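Local coordinates for coenzyme PQQ synthesis protein B (Methylobacterium extorquens, PDB 4Z7R), which belongs to the metallo-beta-lactamase fold proteins, binds zinc and may take part in transporting pyrroloquinoline quinone or its precursor to the periplasm, at residues A[48-53]-A[144-149]; A[54-59]-A[95-100]. All blocks are in the same frame, centred on the assembly; numbering follows the deposited sequence.

Interaction 1 (A[48-53]-A[144-149]); sequences GERWLL and EPVPGL
Apolar side-chain packing, with 295 Å² buried over both sides, joins Arg50, just before strand 51-54, and Leu52 within it to Pro145, Val146, Pro147 and Leu149 in the corner between strands 142-144 and 149-159. Leu52 carries its CG anti to the backbone N (chi1 166°), which sends the branch across to the corner. There its CB lies 4.0 Å from Leu149 CD2, the two side chains crossing at about a right angle, and its CD2 comes within 4.1 Å of Pro145 CG. Val146 divides its methyls between neighbours: CG1 sits 3.7 Å from Arg50 CB, while CG2 faces the backbone at the Trp51-Leu52 junction. Strand 51-54 belongs to one seven-stranded mixed sheet and the two strands flanking the corner to the other, so the contact lies between the two sheets of the metallo-beta-lactamase alpha-beta/beta-alpha sandwich. Toward solvent the packing ends on Arg50, whose chain bends at chi3 (-65°). Its NH1 is 3.6 Å from Pro147 CG, and Pro147 CD lies over one guanidinium face, offset toward the rim. The charge is met by a salt bridge from NE to Asp47. A type II turn from Val146 to Leu149 shapes the corner; Glu144 OE2 braces it, accepting a nearly straight bond (176°) from Gly148 N at 2.7 Å through its anti lone pair.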
loop_
_atom_site.group_PDB
_atom_site.type_symbol
_atom_site.label_atom_id
_atom_site.label_comp_id
_atom_site.label_asym_id
_atom_site.label_seq_id
_atom_site.Cartn_x
_atom_site.Cartn_y
_atom_site.Cartn_z
ATOM N N GLY A 48 21.794 -2.425 -13.247
ATOM C CA GLY A 48 21.052 -3.589 -12.800
ATOM C C GLY A 48 21.177 -3.918 -11.322
ATOM O O GLY A 48 20.623 -4.914 -10.859
ATOM N N GLU A 49 21.899 -3.089 -10.572
ATOM C CA GLU A 49 22.077 -3.328 -9.141
ATOM C C GLU A 49 21.635 -2.126 -8.306
ATOM O O GLU A 49 21.097 -2.282 -7.210
ATOM C CB GLU A 49 23.538 -3.672 -8.832
ATOM C CG GLU A 49 24.018 -4.952 -9.504
ATOM C CD GLU A 49 25.410 -5.361 -9.066
ATOM O OE1 GLU A 49 25.908 -6.395 -9.557
ATOM O OE2 GLU A 49 26.007 -4.655 -8.226
ATOM N N ARG A 50 21.865 -0.931 -8.837
ATOM C CA ARG A 50 21.501 0.303 -8.154
ATOM C C ARG A 50 20.319 0.939 -8.875
ATOM O O ARG A 50 20.405 1.251 -10.061
ATOM C CB ARG A 50 22.691 1.262 -8.108
ATOM C CG ARG A 50 23.856 0.747 -7.275
ATOM C CD ARG A 50 25.087 1.620 -7.447
ATOM N NE ARG A 50 25.601 1.557 -8.814
ATOM C CZ ARG A 50 26.690 2.193 -9.233
ATOM N NH1 ARG A 50 27.386 2.947 -8.393
ATOM N NH2 ARG A 50 27.083 2.074 -10.493
ATOM N N TRP A 51 19.218 1.131 -8.156
ATOM C CA TRP A 51 17.963 1.498 -8.800
ATOM C C TRP A 51 17.383 2.831 -8.350
ATOM O O TRP A 51 17.511 3.232 -7.192
ATOM C CB TRP A 51 16.920 0.402 -8.572
ATOM C CG TRP A 51 17.289 -0.909 -9.181
ATOM C CD1 TRP A 51 18.148 -1.837 -8.673
ATOM C CD2 TRP A 51 16.814 -1.438 -10.424
ATOM N NE1 TRP A 51 18.238 -2.914 -9.523
ATOM C CE2 TRP A 51 17.428 -2.694 -10.605
ATOM C CE3 TRP A 51 15.929 -0.972 -11.401
ATOM C CZ2 TRP A 51 17.186 -3.489 -11.723
ATOM C CZ3 TRP A 51 15.693 -1.761 -12.513
ATOM C CH2 TRP A 51 16.316 -3.007 -12.663
ATOM N N LEU A 52 16.746 3.510 -9.297
ATOM C CA LEU A 52 15.929 4.674 -9.012
ATOM C C LEU A 52 14.464 4.273 -9.076
ATOM O O LEU A 52 14.015 3.710 -10.075
ATOM C CB LEU A 52 16.203 5.802 -10.008
ATOM C CG LEU A 52 15.175 6.940 -10.014
ATOM C CD1 LEU A 52 15.308 7.805 -8.767
ATOM C CD2 LEU A 52 15.296 7.786 -11.278
ATOM N N LEU A 53 13.725 4.560 -8.011
ATOM C CA LEU A 53 12.289 4.323 -8.000
ATOM C C LEU A 53 11.545 5.555 -8.487
ATOM O O LEU A 53 11.715 6.645 -7.947
ATOM C CB LEU A 53 11.818 3.945 -6.594
ATOM C CG LEU A 53 10.402 3.385 -6.482
ATOM C CD1 LEU A 53 10.363 1.955 -6.962
ATOM C CD2 LEU A 53 9.911 3.479 -5.045
ATOM N N GLU A 144 21.668 13.432 -11.496
ATOM C CA GLU A 144 22.172 12.066 -11.605
ATOM C C GLU A 144 21.999 11.314 -10.287
ATOM O O GLU A 144 22.929 11.241 -9.483
ATOM C CB GLU A 144 23.647 12.084 -12.022
ATOM C CG GLU A 144 24.239 10.725 -12.360
ATOM C CD GLU A 144 25.685 10.822 -12.816
ATOM O OE1 GLU A 144 26.258 11.930 -12.749
ATOM O OE2 GLU A 144 26.249 9.793 -13.243
ATOM N N PRO A 145 20.804 10.744 -10.062
ATOM C CA PRO A 145 20.483 10.140 -8.762
ATOM C C PRO A 145 21.172 8.795 -8.552
ATOM O O PRO A 145 21.317 8.342 -7.417
ATOM C CB PRO A 145 18.963 9.965 -8.826
ATOM C CG PRO A 145 18.662 9.831 -10.283
ATOM C CD PRO A 145 19.673 10.677 -11.006
ATOM N N VAL A 146 21.581 8.170 -9.650
ATOM C CA VAL A 146 22.369 6.944 -9.625
ATOM C C VAL A 146 23.503 7.135 -10.625
ATOM O O VAL A 146 23.270 7.657 -11.713
ATOM C CB VAL A 146 21.526 5.697 -9.991
ATOM C CG1 VAL A 146 22.391 4.440 -10.008
ATOM C CG2 VAL A 146 20.360 5.526 -9.027
ATOM N N PRO A 147 24.735 6.747 -10.256
ATOM C CA PRO A 147 25.856 6.978 -11.177
ATOM C C PRO A 147 25.629 6.342 -12.549
ATOM O O PRO A 147 25.391 5.138 -12.654
ATOM C CB PRO A 147 27.038 6.329 -10.456
ATOM C CG PRO A 147 26.678 6.435 -9.006
ATOM C CD PRO A 147 25.188 6.207 -8.963
ATOM N N GLY A 148 25.688 7.168 -13.588
ATOM C CA GLY A 148 25.485 6.711 -14.950
ATOM C C GLY A 148 24.062 6.930 -15.432
ATOM O O GLY A 148 23.764 6.751 -16.612
ATOM N N LEU A 149 23.179 7.323 -14.522
ATOM C CA LEU A 149 21.780 7.535 -14.875
ATOM C C LEU A 149 21.407 9.004 -14.763
ATOM O O LEU A 149 21.321 9.549 -13.663
ATOM C CB LEU A 149 20.865 6.690 -13.986
ATOM C CG LEU A 149 19.386 6.660 -14.384
ATOM C CD1 LEU A 149 19.189 5.748 -15.583
ATOM C CD2 LEU A 149 18.522 6.209 -13.215
#

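Interaction 2 (A[54-59]-A[95-100])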
loop_
_atom_site.group_PDB
_atom_site.type_symbol
_atom_site.label_atom_id
_atom_site.label_comp_id
_atom_site.label_asym_id
_atom_site.label_seq_id
_atom_site.Cartn_x
_atom_site.Cartn_y
_atom_site.Cartn_z
ATOM N N LEU A 54 10.719 5.382 -9.512
ATOM C CA LEU A 54 9.888 6.477 -9.988
ATOM C C LEU A 54 8.471 6.307 -9.456
ATOM O O LEU A 54 7.750 5.397 -9.865
ATOM C CB LEU A 54 9.907 6.557 -11.515
ATOM C CG LEU A 54 11.221 7.152 -12.040
ATOM C CD1 LEU A 54 12.189 6.059 -12.470
ATOM C CD2 LEU A 54 10.983 8.145 -13.163
ATOM N N ASN A 55 8.113 7.186 -8.520
ATOM C CA ASN A 55 6.852 7.160 -7.777
ATOM C C ASN A 55 6.808 5.999 -6.784
ATOM O O ASN A 55 7.435 4.953 -6.986
ATOM C CB ASN A 55 5.651 7.157 -8.735
ATOM C CG ASN A 55 5.543 8.440 -9.538
ATOM O OD1 ASN A 55 5.675 9.539 -8.996
ATOM N ND2 ASN A 55 5.301 8.307 -10.837
ATOM N N ALA A 56 6.039 6.189 -5.717
ATOM C CA ALA A 56 5.961 5.217 -4.632
ATOM C C ALA A 56 4.497 4.917 -4.321
ATOM O O ALA A 56 3.832 5.674 -3.614
ATOM C CB ALA A 56 6.685 5.696 -3.386
ATOM N N SER A 57 3.999 3.814 -4.872
ATOM C CA SER A 57 2.572 3.503 -4.852
ATOM C C SER A 57 2.133 2.824 -3.551
ATOM O O SER A 57 2.964 2.304 -2.813
ATOM C CB SER A 57 2.227 2.618 -6.055
ATOM O OG SER A 57 2.183 1.253 -5.685
ATOM N N PRO A 58 0.816 2.832 -3.265
ATOM C CA PRO A 58 0.306 2.137 -2.077
ATOM C C PRO A 58 0.632 0.639 -2.071
ATOM O O PRO A 58 0.573 0.009 -1.015
ATOM C CB PRO A 58 -1.209 2.362 -2.163
ATOM C CG PRO A 58 -1.355 3.617 -2.957
ATOM C CD PRO A 58 -0.255 3.559 -3.971
ATOM N N ASP A 59 0.958 0.087 -3.236
ATOM C CA ASP A 59 1.256 -1.336 -3.371
ATOM C C ASP A 59 2.751 -1.642 -3.288
ATOM O O ASP A 59 3.170 -2.754 -3.599
ATOM C CB ASP A 59 0.730 -1.863 -4.706
ATOM C CG ASP A 59 -0.760 -1.647 -4.879
ATOM O OD1 ASP A 59 -1.546 -2.286 -4.151
ATOM O OD2 ASP A 59 -1.143 -0.838 -5.752
ATOM N N ALA A 95 1.874 7.511 -1.605
ATOM C CA ALA A 95 1.500 6.731 -0.421
ATOM C C ALA A 95 2.566 5.704 -0.039
ATOM O O ALA A 95 2.750 5.401 1.141
ATOM C CB ALA A 95 0.161 6.038 -0.637
ATOM N N GLY A 96 3.277 5.187 -1.035
ATOM C CA GLY A 96 4.319 4.203 -0.798
ATOM C C GLY A 96 5.481 4.681 0.053
ATOM O O GLY A 96 6.221 3.871 0.618
ATOM N N LEU A 97 5.647 5.995 0.144
ATOM C CA LEU A 97 6.738 6.570 0.924
ATOM C C LEU A 97 6.617 6.179 2.395
ATOM O O LEU A 97 7.620 6.049 3.094
ATOM C CB LEU A 97 6.758 8.092 0.780
ATOM C CG LEU A 97 7.059 8.635 -0.619
ATOM C CD1 LEU A 97 6.924 10.151 -0.645
ATOM C CD2 LEU A 97 8.444 8.214 -1.075
ATOM N N LEU A 98 5.385 5.982 2.856
ATOM C CA LEU A 98 5.136 5.600 4.244
ATOM C C LEU A 98 5.696 4.217 4.572
ATOM O O LEU A 98 5.913 3.887 5.738
ATOM C CB LEU A 98 3.635 5.634 4.543
ATOM C CG LEU A 98 2.951 6.996 4.412
ATOM C CD1 LEU A 98 1.466 6.891 4.746
ATOM C CD2 LEU A 98 3.632 8.020 5.305
ATOM N N THR A 99 5.920 3.414 3.537
ATOM C CA THR A 99 6.484 2.077 3.692
ATOM C C THR A 99 8.012 2.131 3.788
ATOM O O THR A 99 8.639 1.299 4.446
ATOM C CB THR A 99 6.045 1.167 2.515
ATOM O OG1 THR A 99 4.707 0.714 2.739
ATOM C CG2 THR A 99 6.958 -0.043 2.356
ATOM N N LEU A 100 8.607 3.143 3.164
ATOM C CA LEU A 100 10.063 3.247 3.089
ATOM C C LEU A 100 10.653 3.944 4.316
ATOM O O LEU A 100 11.401 4.916 4.189
ATOM C CB LEU A 100 10.469 3.991 1.816
ATOM C CG LEU A 100 9.869 3.428 0.526
ATOM C CD1 LEU A 100 10.241 4.284 -0.672
ATOM C CD2 LEU A 100 10.303 1.982 0.317
#
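With chi1 at -65°, CG of Leu97 stands anti to its carbonyl carbon; CD1 continues the chain in extended form, and CD2 is the methyl turned to the 54-59 loop, 3.8 Å from Ala56 CB. That alanine methyl also rests on the backbone of the 3-10 segment that begins at Ala95, 3.7 Å from Leu97 N. The polar link is a single backbone hydrogen bond, Gly96 N to Ala56 O, at 2.7 Å. It is short but bent: the N-H...O angle is 143°, and the donor stands 55° out of the carbonyl plane. The CA atoms of Ala56 and Gly96 are only 4.3 Å apart, and Ser57 O is 3.1 Å from Gly96 CA; Gly96, with no side chain, lets the two backbones come this close. The Pro58 ring packs its CG 3.7 Å from Ala95 CB. The turn into the next helix is shaped by Ser57 OG, which accepts from Asp59 N (3.0 Å) in an ST turn. Asp59 occupies the N-cap position, but its side chain makes no capping bond and instead forms a salt bridge with Arg61 of the second subunit. The side chain of Pro58 is about 9 Å from a bound zinc ion, which places this buried contact near a metal site but not in its coordination shell. Pro58 and Ala95 also pack on Thr99 and Leu98 of the second subunit, respectively. Within the chain, the contact joins the loop between strand 51-54 and helix 60-66 to the one between helix 91-94 and strand 106-110, with Leu97 leaning on Val84 of strand 81-85.

How the interactions relate
From the N terminus, the chain first enters residues 48-53, half of interaction 1, and passes directly into 54-59, half of interaction 2. It then runs through helix 60-66, strand 81-85 and helix 91-94 before 95-100 closes the shorter loop, with 35 residues between its segments. Strands 106-110 and 132-136 follow, and 144-149 closes the longer loop, spanning 90 residues, around the first. The contacts therefore nest without crossing. Their centres are 18 Å apart, and sequence adjacency is their sole direct link: interaction 1 joins the two sheets beside the start of strand 51-54, whereas interaction 2 ties together the loops beyond its end, near the subunit interface.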